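Local coordinates for F-actin-capping protein subunit alpha (Dictyostelium discoideum, PDB 4AKR), which caps the fast-growing barbed ends of actin filaments independently of calcium, blocking subunit exchange there without severing the filaments, at residues A[72-77]-A[85-90]. Residues are numbered along the deposited sequence; the frame is centred on the assembly and turned at random.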
loop_
_atom_site.group_PDB
_atom_site.type_symbol
_atom_site.label_atom_id
_atom_site.label_comp_id
_atom_site.label_asym_id
_atom_site.label_seq_id
_atom_site.Cartn_x
_atom_site.Cartn_y
_atom_site.Cartn_z
ATOM N N GLY A 72 -26.404 6.861 4.855
ATOM C CA GLY A 72 -27.105 7.931 5.542
ATOM C C GLY A 72 -27.319 9.123 4.627
ATOM O O GLY A 72 -27.861 10.153 5.038
ATOM N N GLU A 73 -26.884 8.981 3.378
ATOM C CA GLU A 73 -27.007 10.042 2.387
ATOM C C GLU A 73 -28.463 10.267 1.962
ATOM O O GLU A 73 -29.113 9.365 1.451
ATOM C CB GLU A 73 -26.140 9.696 1.167
ATOM C CG GLU A 73 -26.054 10.785 0.113
ATOM C CD GLU A 73 -24.946 10.525 -0.901
ATOM O OE1 GLU A 73 -23.767 10.506 -0.500
ATOM O OE2 GLU A 73 -25.249 10.343 -2.097
ATOM N N ILE A 74 -28.971 11.474 2.191
ATOM C CA ILE A 74 -30.343 11.815 1.826
ATOM C C ILE A 74 -30.298 12.578 0.510
ATOM O O ILE A 74 -31.132 12.393 -0.375
ATOM C CB ILE A 74 -31.000 12.720 2.888
ATOM C CG1 ILE A 74 -30.974 12.032 4.254
ATOM C CG2 ILE A 74 -32.429 13.029 2.485
ATOM C CD1 ILE A 74 -31.442 12.914 5.397
ATOM N N SER A 75 -29.299 13.443 0.412
ATOM C CA SER A 75 -29.051 14.272 -0.757
ATOM C C SER A 75 -27.545 14.222 -0.986
ATOM O O SER A 75 -26.813 13.635 -0.184
ATOM C CB SER A 75 -29.490 15.707 -0.474
ATOM O OG SER A 75 -28.850 16.629 -1.335
ATOM N N ASN A 76 -27.081 14.841 -2.064
ATOM C CA ASN A 76 -25.657 14.851 -2.381
ATOM C C ASN A 76 -24.823 15.504 -1.272
ATOM O O ASN A 76 -23.613 15.270 -1.165
ATOM C CB ASN A 76 -25.436 15.585 -3.704
ATOM C CG ASN A 76 -24.138 15.198 -4.379
ATOM O OD1 ASN A 76 -23.046 15.539 -3.912
ATOM N ND2 ASN A 76 -24.248 14.472 -5.489
ATOM N N ASN A 77 -25.467 16.319 -0.445
ATOM C CA ASN A 77 -24.768 16.994 0.640
ATOM C C ASN A 77 -25.508 16.919 1.967
ATOM O O ASN A 77 -25.249 17.709 2.877
ATOM C CB ASN A 77 -24.532 18.457 0.273
ATOM C CG ASN A 77 -23.801 18.603 -1.034
ATOM O OD1 ASN A 77 -24.343 18.287 -2.097
ATOM N ND2 ASN A 77 -22.553 19.064 -0.971
ATOM N N LYS A 85 -31.394 12.470 15.918
ATOM C CA LYS A 85 -32.533 12.952 15.148
ATOM C C LYS A 85 -32.218 14.232 14.393
ATOM O O LYS A 85 -32.891 15.250 14.575
ATOM C CB LYS A 85 -33.728 13.197 16.068
ATOM C CG LYS A 85 -34.282 11.940 16.726
ATOM C CD LYS A 85 -35.630 12.217 17.366
ATOM C CE LYS A 85 -35.500 12.941 18.685
ATOM N NZ LYS A 85 -35.122 11.973 19.753
ATOM N N GLN A 86 -31.197 14.190 13.545
ATOM C CA GLN A 86 -30.826 15.372 12.787
ATOM C C GLN A 86 -30.336 15.074 11.378
ATOM O O GLN A 86 -30.022 13.937 11.028
ATOM C CB GLN A 86 -29.759 16.177 13.543
ATOM C CG GLN A 86 -28.437 15.461 13.762
ATOM C CD GLN A 86 -27.442 16.307 14.550
ATOM O OE1 GLN A 86 -26.337 15.864 14.863
ATOM N NE2 GLN A 86 -27.833 17.532 14.870
ATOM N N VAL A 87 -30.289 16.125 10.573
ATOM C CA VAL A 87 -29.835 16.045 9.197
ATOM C C VAL A 87 -28.634 16.961 9.115
ATOM O O VAL A 87 -28.715 18.153 9.447
ATOM C CB VAL A 87 -30.907 16.532 8.213
ATOM C CG1 VAL A 87 -30.307 16.675 6.827
ATOM C CG2 VAL A 87 -32.059 15.545 8.184
ATOM N N ILE A 88 -27.514 16.392 8.688
ATOM C CA ILE A 88 -26.274 17.143 8.584
ATOM C C ILE A 88 -25.967 17.521 7.145
ATOM O O ILE A 88 -25.953 16.662 6.258
ATOM C CB ILE A 88 -25.106 16.311 9.137
ATOM C CG1 ILE A 88 -25.391 15.938 10.591
ATOM C CG2 ILE A 88 -23.816 17.083 9.029
ATOM C CD1 ILE A 88 -24.416 14.924 11.170
ATOM N N THR A 89 -25.754 18.813 6.914
ATOM C CA THR A 89 -25.393 19.306 5.592
ATOM C C THR A 89 -23.867 19.328 5.625
ATOM O O THR A 89 -23.267 19.816 6.595
ATOM C CB THR A 89 -25.961 20.722 5.335
ATOM O OG1 THR A 89 -27.387 20.687 5.481
ATOM C CG2 THR A 89 -25.627 21.192 3.913
ATOM N N TYR A 90 -23.251 18.808 4.566
ATOM C CA TYR A 90 -21.795 18.686 4.488
ATOM C C TYR A 90 -21.166 19.182 3.182
ATOM O O TYR A 90 -21.687 18.930 2.100
ATOM C CB TYR A 90 -21.442 17.206 4.686
ATOM C CG TYR A 90 -19.975 16.871 4.796
ATOM C CD1 TYR A 90 -19.251 17.197 5.944
ATOM C CD2 TYR A 90 -19.335 16.139 3.800
ATOM C CE1 TYR A 90 -17.937 16.788 6.105
ATOM C CE2 TYR A 90 -18.020 15.724 3.950
ATOM C CZ TYR A 90 -17.328 16.049 5.108
ATOM O OH TYR A 90 -16.038 15.615 5.280
#
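Asn77 grips the backbone of Tyr90 at both of its polar groups. The amide N of Tyr90 donates a fairly straight bond to Asn77 O over 2.8 Å, from a position tilted out of the carbonyl plane. Thr89 CA brings a CA-H...O contact to the same oxygen at 3.2 Å. In return the side-chain amide reaches back: with CG beside its own backbone N (chi1 -55°), ND2 donates to Tyr90 O at 3.2 Å, nearly in line with that C=O and close to the amide plane of Asn77. Thr89 CG2 lies 3.7 Å from Asn77 O and lines this close-packed end. The segments belong to an antiparallel meander in which strand 78-81 runs between strands 73-75 and 86-91; Asn77 lies in the turn leading into that middle strand. Ile74 and Ser75 form a classic beta bulge opposite Glu78, where the chain turns a corner. Were Asn77 an alanine, the main-chain bond could remain, but Tyr90 O would lose this amide donor and the turn is likely to be freer to shift against strand 86-91. The Ile74 end is looser, its side chain exposed to solvent while Val87 is buried: the two cross at about a right angle, Ile74 CD1 meeting Val87 CG2 at 3.9 Å with CG1 slightly farther off, beside Glu106, which both side chains also contact.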